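Local coordinates for protein restriction endonuclease LpnPI (Legionella pneumophila subsp. pneumophila str. Philadelphia 1, PDB 4RZL) that probably cuts DNA as a modification-dependent restriction endonuclease, the N-terminal SRA-like domain described here recognising modified cytosine, at residues I45-R55 / K63-N71; D124-I132 / L211-G221. One frame throughout, in Å; residues are numbered along the deposited sequence.

Contact 1 of 2, residues I45-R55 / K63-N71; sequences IKGIGNMGGFR and KKLIVLYTN
Arg55 O accepts a hydrogen bond from Val67 N at 2.7 Å, and Arg55 N returns a bond to Val67 O at 2.9 Å, an antiparallel hydrogen-bonded pair. Tyr69 N continues the ladder to Gly53 O, nearly straight (173° at the hydrogen). Both Arg55 and Val67 point to one face of the sheet, where Ile45 and Ile48, branched aliphatics suited to burial, close over the strand: Ile48 CD1 lies 3.9 Å from Val67 CG2, and Ile45 CG2 meets Leu65 CD2 tip to tip at 3.9 Å. The arginine, extended from CG to NE, ties loop to strand. Its NE donates in plane to a lone pair of Gly52 O (2.9 Å); NH1 reaches Gly49 O and also forms a salt bridge with Asp39, which probably offsets the buried charge. Tyr69 lies alongside, its ring plane 69° from the guanidinium. On the other face, Phe54 has CG anti to the backbone N (chi1 177°), which brings CD2 to 3.6 Å from Leu68 CD2 and CE2 against Ile66 CG2; Thr111 of helix 108-119 packs there too. The antiparallel ladder of strands 54-57 and 65-70 is a beta hairpin, with a classic bulge where Lys64 and Leu65 face Ala57.

Contact 2 of 2, residues D124-I132 / L211-G221; sequences DARRIVPPI and LNPFYQWKISG
A loop packs on a helix: residues 124-132, leading from helix 108-119 into strand 132-137, lie along helix 212-220, and long basic side chains from both partners bind backbone carbonyls. Arg126 grips Lys218 O side-on, through NE at 2.8 Å and NH2 at 3.2 Å; the oxygen lies in the guanidinium plane, whereas both nitrogens stand above the carbonyl plane. Gly221 N sits over the centre of one guanidinium face, and Ala125 CB lies against the opposite face, toward its rim. The bend at chi3 (-60°) lets the arginine turn to the helix end while its CD rests on the six-membered ring of Trp217, 3.6 Å from the centroid, as a CH-pi contact. Lys218, bent at chi2 and chi3, answers by carrying NZ into the type I beta turn from Arg126 to Val129, where the ammonium donates to Arg126 O, Arg127 O (3.0 Å) and Val129 O (2.9 Å); a flexible chain with a three-hydrogen tip suits such a cluster. Val129 CG1 touches Trp217 CZ3, and Pro131, whose closed ring is rigid, lays CG over the face of Phe214. The opposite face of that ring carries Lys218 CG, while Leu211 CD2 meets Pro131 CG at 3.6 Å.

Overall arrangement
Contact 1 closes along the chain before contact 2 opens, and their centres lie about 19 Å apart. Strand 65-70 of the hairpin pairs in parallel with strand 132-137, which residues 124-132 enter, so the two contacts meet: Ile66 N lies 3.0 Å from Pro131 O, a probable hydrogen bond, and Pro130 CB and Pro131 CD pack on the backbone oxygens of Lys63 and Lys64 respectively. Helix 108-119 also links them, touching Phe54 and Ile66 of contact 1 as well as Val129 and Pro130 of contact 2. Contact 1 thus belongs to the large mixed sheet near the centre of this domain, whereas contact 2 fastens the late helix 212-220 to the loop that enters inner strand 132-137.

Contact 1 of 2, residues I45-R55 / K63-N71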
loop_
_atom_site.group_PDB
_atom_site.type_symbol
_atom_site.label_atom_id
_atom_site.label_comp_id
_atom_site.label_asym_id
_atom_site.label_seq_id
_atom_site.Cartn_x
_atom_site.Cartn_y
_atom_site.Cartn_z
ATOM N N ILE A 45 -10.365 5.474 -6.213
ATOM C CA ILE A 45 -9.232 6.144 -6.844
ATOM C C ILE A 45 -9.223 5.884 -8.335
ATOM O O ILE A 45 -8.848 4.798 -8.771
ATOM C CB ILE A 45 -7.891 5.668 -6.247
ATOM C CG1 ILE A 45 -7.967 5.644 -4.721
ATOM C CG2 ILE A 45 -6.748 6.542 -6.726
ATOM C CD1 ILE A 45 -6.760 4.988 -4.054
ATOM N N LYS A 46 -9.629 6.881 -9.114
ATOM C CA LYS A 46 -9.572 6.779 -10.563
ATOM C C LYS A 46 -8.115 6.755 -11.010
ATOM O O LYS A 46 -7.312 7.594 -10.581
ATOM C CB LYS A 46 -10.311 7.949 -11.226
ATOM C CG LYS A 46 -11.812 7.968 -10.966
ATOM C CD LYS A 46 -12.513 8.976 -11.882
ATOM C CE LYS A 46 -13.929 9.293 -11.411
ATOM N NZ LYS A 46 -14.752 8.075 -11.195
ATOM N N GLY A 47 -7.770 5.793 -11.861
ATOM C CA GLY A 47 -6.398 5.656 -12.317
ATOM C C GLY A 47 -5.756 4.390 -11.789
ATOM O O GLY A 47 -4.694 3.987 -12.253
ATOM N N ILE A 48 -6.406 3.774 -10.804
ATOM C CA ILE A 48 -5.934 2.533 -10.199
ATOM C C ILE A 48 -6.772 1.366 -10.721
ATOM O O ILE A 48 -7.997 1.441 -10.724
ATOM C CB ILE A 48 -6.012 2.592 -8.645
ATOM C CG1 ILE A 48 -4.996 3.592 -8.083
ATOM C CG2 ILE A 48 -5.775 1.224 -8.029
ATOM C CD1 ILE A 48 -3.545 3.110 -8.170
ATOM N N GLY A 49 -6.116 0.291 -11.158
ATOM C CA GLY A 49 -6.811 -0.872 -11.685
ATOM C C GLY A 49 -7.645 -1.595 -10.640
ATOM O O GLY A 49 -7.566 -1.292 -9.446
ATOM N N ASN A 50 -8.455 -2.554 -11.071
ATOM C CA ASN A 50 -9.380 -3.175 -10.137
ATOM C C ASN A 50 -8.957 -4.556 -9.649
ATOM O O ASN A 50 -9.761 -5.268 -9.049
ATOM C CB ASN A 50 -10.797 -3.235 -10.733
ATOM C CG ASN A 50 -10.868 -4.015 -12.031
ATOM O OD1 ASN A 50 -10.013 -4.844 -12.325
ATOM N ND2 ASN A 50 -11.917 -3.770 -12.800
ATOM N N MET A 51 -7.695 -4.920 -9.881
ATOM C CA MET A 51 -7.184 -6.236 -9.471
ATOM C C MET A 51 -5.701 -6.227 -9.103
ATOM O O MET A 51 -4.917 -5.492 -9.691
ATOM C CB MET A 51 -7.404 -7.280 -10.576
ATOM C CG MET A 51 -8.567 -8.233 -10.311
ATOM N N GLY A 52 -5.330 -7.058 -8.130
ATOM C CA GLY A 52 -3.930 -7.281 -7.810
ATOM C C GLY A 52 -3.489 -6.806 -6.438
ATOM O O GLY A 52 -4.061 -5.864 -5.880
ATOM N N GLY A 53 -2.464 -7.466 -5.900
ATOM C CA GLY A 53 -1.883 -7.092 -4.625
ATOM C C GLY A 53 -1.027 -5.850 -4.765
ATOM O O GLY A 53 -0.736 -5.145 -3.788
ATOM N N PHE A 54 -0.609 -5.587 -5.994
ATOM C CA PHE A 54 0.226 -4.439 -6.281
ATOM C C PHE A 54 -0.372 -3.665 -7.444
ATOM O O PHE A 54 -0.515 -4.200 -8.537
ATOM C CB PHE A 54 1.672 -4.872 -6.595
ATOM C CG PHE A 54 2.569 -3.730 -6.968
ATOM C CD1 PHE A 54 2.640 -3.280 -8.280
ATOM C CD2 PHE A 54 3.327 -3.088 -6.003
ATOM C CE1 PHE A 54 3.450 -2.207 -8.623
ATOM C CE2 PHE A 54 4.143 -2.016 -6.340
ATOM C CZ PHE A 54 4.201 -1.576 -7.650
ATOM N N ARG A 55 -0.742 -2.411 -7.211
ATOM C CA ARG A 55 -1.360 -1.619 -8.270
ATOM C C ARG A 55 -0.730 -0.244 -8.329
ATOM O O ARG A 55 -0.272 0.279 -7.319
ATOM C CB ARG A 55 -2.870 -1.498 -8.049
ATOM C CG ARG A 55 -3.560 -2.803 -7.670
ATOM C CD ARG A 55 -5.078 -2.636 -7.583
ATOM N NE ARG A 55 -5.721 -3.741 -6.871
ATOM C CZ ARG A 55 -7.029 -3.822 -6.654
ATOM N NH1 ARG A 55 -7.835 -2.881 -7.111
ATOM N NH2 ARG A 55 -7.533 -4.849 -5.992
ATOM N N LYS A 63 5.805 6.211 -11.082
ATOM C CA LYS A 63 4.367 6.307 -10.903
ATOM C C LYS A 63 3.915 7.504 -10.069
ATOM O O LYS A 63 4.713 8.149 -9.388
ATOM C CB LYS A 63 3.868 5.013 -10.274
ATOM C CG LYS A 63 4.383 3.759 -10.972
ATOM C CD LYS A 63 3.833 3.662 -12.392
ATOM C CE LYS A 63 4.490 2.531 -13.172
ATOM N NZ LYS A 63 3.946 2.410 -14.554
ATOM N N LYS A 64 2.621 7.795 -10.147
ATOM C CA LYS A 64 2.011 8.875 -9.383
ATOM C C LYS A 64 1.532 8.374 -8.022
ATOM O O LYS A 64 1.437 9.134 -7.062
ATOM C CB LYS A 64 0.824 9.469 -10.157
ATOM C CG LYS A 64 1.183 10.189 -11.455
ATOM C CD LYS A 64 1.801 11.553 -11.188
ATOM N N LEU A 65 1.193 7.094 -7.961
ATOM C CA LEU A 65 0.644 6.486 -6.750
ATOM C C LEU A 65 0.820 4.990 -6.833
ATOM O O LEU A 65 0.655 4.397 -7.905
ATOM C CB LEU A 65 -0.844 6.819 -6.567
ATOM C CG LEU A 65 -1.554 6.101 -5.404
ATOM C CD1 LEU A 65 -1.122 6.673 -4.056
ATOM C CD2 LEU A 65 -3.078 6.132 -5.533
ATOM N N ILE A 66 1.154 4.379 -5.706
ATOM C CA ILE A 66 1.134 2.933 -5.615
ATOM C C ILE A 66 0.149 2.478 -4.547
ATOM O O ILE A 66 0.123 3.003 -3.439
ATOM C CB ILE A 66 2.537 2.394 -5.320
ATOM C CG1 ILE A 66 3.408 2.538 -6.577
ATOM C CG2 ILE A 66 2.470 0.958 -4.849
ATOM C CD1 ILE A 66 4.842 2.269 -6.334
ATOM N N VAL A 67 -0.666 1.491 -4.884
ATOM C CA VAL A 67 -1.544 0.897 -3.902
ATOM C C VAL A 67 -1.072 -0.529 -3.616
ATOM O O VAL A 67 -0.785 -1.302 -4.533
ATOM C CB VAL A 67 -3.024 0.896 -4.373
ATOM C CG1 VAL A 67 -3.863 0.009 -3.487
ATOM C CG2 VAL A 67 -3.572 2.307 -4.387
ATOM N N LEU A 68 -0.958 -0.849 -2.335
ATOM C CA LEU A 68 -0.658 -2.197 -1.894
ATOM C C LEU A 68 -1.900 -2.776 -1.269
ATOM O O LEU A 68 -2.496 -2.169 -0.377
ATOM C CB LEU A 68 0.490 -2.222 -0.884
ATOM C CG LEU A 68 1.804 -1.591 -1.340
ATOM C CD1 LEU A 68 2.844 -1.767 -0.237
ATOM C CD2 LEU A 68 2.252 -2.204 -2.656
ATOM N N TYR A 69 -2.278 -3.962 -1.722
ATOM C CA TYR A 69 -3.494 -4.595 -1.255
ATOM C C TYR A 69 -3.194 -6.019 -0.812
ATOM O O TYR A 69 -2.545 -6.782 -1.526
ATOM C CB TYR A 69 -4.562 -4.569 -2.364
ATOM C CG TYR A 69 -5.745 -5.427 -2.046
ATOM C CD1 TYR A 69 -6.600 -5.078 -1.017
ATOM C CD2 TYR A 69 -6.003 -6.594 -2.756
ATOM C CE1 TYR A 69 -7.681 -5.855 -0.695
ATOM C CE2 TYR A 69 -7.094 -7.384 -2.443
ATOM C CZ TYR A 69 -7.934 -6.999 -1.405
ATOM O OH TYR A 69 -9.027 -7.750 -1.053
ATOM N N THR A 70 -3.652 -6.377 0.379
ATOM C CA THR A 70 -3.438 -7.726 0.860
ATOM C C THR A 70 -4.699 -8.272 1.527
ATOM O O THR A 70 -5.465 -7.527 2.141
ATOM C CB THR A 70 -2.274 -7.791 1.860
ATOM O OG1 THR A 70 -2.241 -9.094 2.449
ATOM C CG2 THR A 70 -2.444 -6.767 2.958
ATOM N N ASN A 71 -4.913 -9.576 1.424
ATOM C CA ASN A 71 -6.085 -10.173 2.049
ATOM C C ASN A 71 -5.811 -10.653 3.474
ATOM O O ASN A 71 -6.741 -10.988 4.205
ATOM C CB ASN A 71 -6.640 -11.319 1.192
ATOM C CG ASN A 71 -5.668 -12.478 1.031
ATOM O OD1 ASN A 71 -4.794 -12.714 1.871
ATOM N ND2 ASN A 71 -5.831 -13.222 -0.058
#

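Contact 2 of 2, residues D124-I132 / L211-G221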
loop_
_atom_site.group_PDB
_atom_site.type_symbol
_atom_site.label_atom_id
_atom_site.label_comp_id
_atom_site.label_asym_id
_atom_site.label_seq_id
_atom_site.Cartn_x
_atom_site.Cartn_y
_atom_site.Cartn_z
ATOM N N ASP A 124 20.010 11.732 -5.212
ATOM C CA ASP A 124 18.590 11.824 -5.562
ATOM C C ASP A 124 17.733 10.915 -4.698
ATOM O O ASP A 124 16.839 10.252 -5.215
ATOM C CB ASP A 124 18.373 11.448 -7.033
ATOM C CG ASP A 124 19.052 12.398 -7.991
ATOM O OD1 ASP A 124 19.129 13.606 -7.679
ATOM O OD2 ASP A 124 19.529 11.924 -9.048
ATOM N N ALA A 125 18.040 10.851 -3.405
ATOM C CA ALA A 125 17.352 9.942 -2.491
ATOM C C ALA A 125 15.839 10.178 -2.510
ATOM O O ALA A 125 15.385 11.329 -2.483
ATOM C CB ALA A 125 17.898 10.101 -1.080
ATOM N N ARG A 126 15.085 9.088 -2.628
ATOM C CA ARG A 126 13.622 9.083 -2.558
ATOM C C ARG A 126 12.957 9.782 -3.736
ATOM O O ARG A 126 11.737 9.872 -3.790
ATOM C CB ARG A 126 13.148 9.720 -1.249
ATOM C CG ARG A 126 13.722 9.077 0.001
ATOM C CD ARG A 126 13.418 9.940 1.244
ATOM N NE ARG A 126 14.017 11.255 1.090
ATOM C CZ ARG A 126 15.269 11.549 1.422
ATOM N NH1 ARG A 126 16.059 10.625 1.967
ATOM N NH2 ARG A 126 15.723 12.778 1.226
ATOM N N ARG A 127 13.754 10.253 -4.695
ATOM C CA ARG A 127 13.228 11.079 -5.786
ATOM C C ARG A 127 12.069 10.436 -6.556
ATOM O O ARG A 127 11.093 11.103 -6.907
ATOM C CB ARG A 127 14.348 11.422 -6.773
ATOM C CG ARG A 127 13.936 12.403 -7.861
ATOM C CD ARG A 127 13.580 13.758 -7.260
ATOM N NE ARG A 127 14.545 14.161 -6.236
ATOM C CZ ARG A 127 15.673 14.824 -6.481
ATOM N NH1 ARG A 127 15.983 15.171 -7.723
ATOM N NH2 ARG A 127 16.491 15.140 -5.480
ATOM N N ILE A 128 12.174 9.144 -6.830
ATOM C CA ILE A 128 11.172 8.504 -7.671
ATOM C C ILE A 128 10.090 7.810 -6.854
ATOM O O ILE A 128 9.186 7.200 -7.407
ATOM C CB ILE A 128 11.823 7.501 -8.641
ATOM C CG1 ILE A 128 12.633 6.459 -7.871
ATOM C CG2 ILE A 128 12.731 8.236 -9.633
ATOM C CD1 ILE A 128 11.898 5.152 -7.602
ATOM N N VAL A 129 10.174 7.927 -5.537
ATOM C CA VAL A 129 9.203 7.290 -4.658
ATOM C C VAL A 129 7.887 8.062 -4.618
ATOM O O VAL A 129 7.856 9.223 -4.208
ATOM C CB VAL A 129 9.749 7.167 -3.224
ATOM C CG1 VAL A 129 8.694 6.536 -2.314
ATOM C CG2 VAL A 129 11.063 6.370 -3.207
ATOM N N PRO A 130 6.794 7.414 -5.044
ATOM C CA PRO A 130 5.464 8.011 -4.983
ATOM C C PRO A 130 4.775 7.717 -3.656
ATOM O O PRO A 130 5.236 6.877 -2.892
ATOM C CB PRO A 130 4.727 7.315 -6.124
ATOM C CG PRO A 130 5.298 5.935 -6.086
ATOM C CD PRO A 130 6.747 6.075 -5.660
ATOM N N PRO A 131 3.653 8.390 -3.395
ATOM C CA PRO A 131 2.849 7.989 -2.246
ATOM C C PRO A 131 2.446 6.524 -2.367
ATOM O O PRO A 131 2.199 6.031 -3.470
ATOM C CB PRO A 131 1.618 8.888 -2.354
ATOM C CG PRO A 131 2.049 10.029 -3.146
ATOM C CD PRO A 131 3.082 9.553 -4.094
ATOM N N ILE A 132 2.388 5.830 -1.242
ATOM C CA ILE A 132 1.899 4.460 -1.235
ATOM C C ILE A 132 0.683 4.398 -0.323
ATOM O O ILE A 132 0.731 4.891 0.815
ATOM C CB ILE A 132 2.980 3.470 -0.762
ATOM C CG1 ILE A 132 4.122 3.410 -1.780
ATOM C CG2 ILE A 132 2.391 2.091 -0.557
ATOM C CD1 ILE A 132 5.364 2.705 -1.267
ATOM N N LEU A 211 -1.071 15.353 2.100
ATOM C CA LEU A 211 0.142 14.552 2.086
ATOM C C LEU A 211 1.387 15.307 2.489
ATOM O O LEU A 211 2.493 14.873 2.178
ATOM C CB LEU A 211 0.356 13.940 0.703
ATOM C CG LEU A 211 -0.070 12.471 0.766
ATOM C CD1 LEU A 211 -1.587 12.358 0.832
ATOM C CD2 LEU A 211 0.500 11.673 -0.384
ATOM N N ASN A 212 1.220 16.397 3.231
ATOM C CA ASN A 212 2.383 17.144 3.699
ATOM C C ASN A 212 3.412 16.283 4.464
ATOM O O ASN A 212 4.609 16.459 4.265
ATOM C CB ASN A 212 1.936 18.341 4.543
ATOM C CG ASN A 212 1.717 19.597 3.693
ATOM O OD1 ASN A 212 1.634 19.526 2.459
ATOM N ND2 ASN A 212 1.611 20.741 4.349
ATOM N N PRO A 213 2.965 15.339 5.316
ATOM C CA PRO A 213 4.008 14.495 5.925
ATOM C C PRO A 213 4.744 13.606 4.915
ATOM O O PRO A 213 5.885 13.219 5.155
ATOM C CB PRO A 213 3.230 13.644 6.931
ATOM C CG PRO A 213 2.051 14.509 7.293
ATOM C CD PRO A 213 1.666 15.173 5.995
ATOM N N PHE A 214 4.101 13.289 3.800
ATOM C CA PHE A 214 4.781 12.532 2.755
ATOM C C PHE A 214 5.832 13.424 2.104
ATOM O O PHE A 214 6.980 13.022 1.927
ATOM C CB PHE A 214 3.798 12.006 1.702
ATOM C CG PHE A 214 4.476 11.458 0.473
ATOM C CD1 PHE A 214 5.077 10.209 0.499
ATOM C CD2 PHE A 214 4.536 12.203 -0.695
ATOM C CE1 PHE A 214 5.711 9.705 -0.622
ATOM C CE2 PHE A 214 5.166 11.706 -1.824
ATOM C CZ PHE A 214 5.757 10.460 -1.789
ATOM N N TYR A 215 5.436 14.641 1.749
ATOM C CA TYR A 215 6.366 15.560 1.081
ATOM C C TYR A 215 7.516 15.956 1.996
ATOM O O TYR A 215 8.628 16.172 1.543
ATOM C CB TYR A 215 5.616 16.788 0.575
ATOM C CG TYR A 215 4.685 16.432 -0.556
ATOM C CD1 TYR A 215 5.178 15.810 -1.702
ATOM C CD2 TYR A 215 3.324 16.680 -0.477
ATOM C CE1 TYR A 215 4.344 15.463 -2.738
ATOM C CE2 TYR A 215 2.477 16.340 -1.514
ATOM C CZ TYR A 215 2.994 15.735 -2.643
ATOM O OH TYR A 215 2.162 15.384 -3.689
ATOM N N GLN A 216 7.243 16.015 3.292
ATOM C CA GLN A 216 8.287 16.225 4.272
ATOM C C GLN A 216 9.283 15.057 4.234
ATOM O O GLN A 216 10.498 15.272 4.204
ATOM C CB GLN A 216 7.679 16.397 5.667
ATOM C CG GLN A 216 8.669 16.854 6.736
ATOM C CD GLN A 216 9.575 15.759 7.240
ATOM O OE1 GLN A 216 10.801 15.917 7.272
ATOM N NE2 GLN A 216 8.983 14.644 7.651
ATOM N N TRP A 217 8.770 13.827 4.255
ATOM C CA TRP A 217 9.633 12.647 4.187
ATOM C C TRP A 217 10.468 12.633 2.904
ATOM O O TRP A 217 11.641 12.270 2.929
ATOM C CB TRP A 217 8.811 11.351 4.279
ATOM C CG TRP A 217 9.642 10.123 4.046
ATOM C CD1 TRP A 217 10.400 9.443 4.975
ATOM C CD2 TRP A 217 9.819 9.428 2.795
ATOM N NE1 TRP A 217 11.019 8.363 4.376
ATOM C CE2 TRP A 217 10.684 8.330 3.045
ATOM C CE3 TRP A 217 9.316 9.612 1.499
ATOM C CZ2 TRP A 217 11.071 7.432 2.035
ATOM C CZ3 TRP A 217 9.701 8.721 0.496
ATOM C CH2 TRP A 217 10.573 7.642 0.773
ATOM N N LYS A 218 9.856 13.016 1.784
ATOM C CA LYS A 218 10.575 13.075 0.510
ATOM C C LYS A 218 11.798 13.976 0.624
ATOM O O LYS A 218 12.867 13.656 0.098
ATOM C CB LYS A 218 9.665 13.588 -0.608
ATOM C CG LYS A 218 8.608 12.597 -1.021
ATOM C CD LYS A 218 9.103 11.754 -2.162
ATOM C CE LYS A 218 9.226 12.579 -3.420
ATOM N NZ LYS A 218 9.314 11.710 -4.621
ATOM N N ILE A 219 11.627 15.098 1.327
ATOM C CA ILE A 219 12.713 16.059 1.534
ATOM C C ILE A 219 13.798 15.537 2.468
ATOM O O ILE A 219 14.980 15.603 2.142
ATOM C CB ILE A 219 12.183 17.403 2.103
ATOM C CG1 ILE A 219 11.313 18.099 1.060
ATOM C CG2 ILE A 219 13.337 18.306 2.496
ATOM C CD1 ILE A 219 10.651 19.370 1.556
ATOM N N SER A 220 13.399 15.013 3.624
ATOM C CA SER A 220 14.353 14.717 4.697
ATOM C C SER A 220 14.699 13.241 4.891
ATOM O O SER A 220 15.713 12.922 5.515
ATOM C CB SER A 220 13.811 15.243 6.019
ATOM O OG SER A 220 12.723 14.434 6.447
ATOM N N GLY A 221 13.828 12.345 4.433
ATOM C CA GLY A 221 13.995 10.928 4.707
ATOM C C GLY A 221 13.630 10.552 6.137
ATOM O O GLY A 221 13.797 9.403 6.527
HETATM O O HOH W 1 12.865 12.791 -2.767
#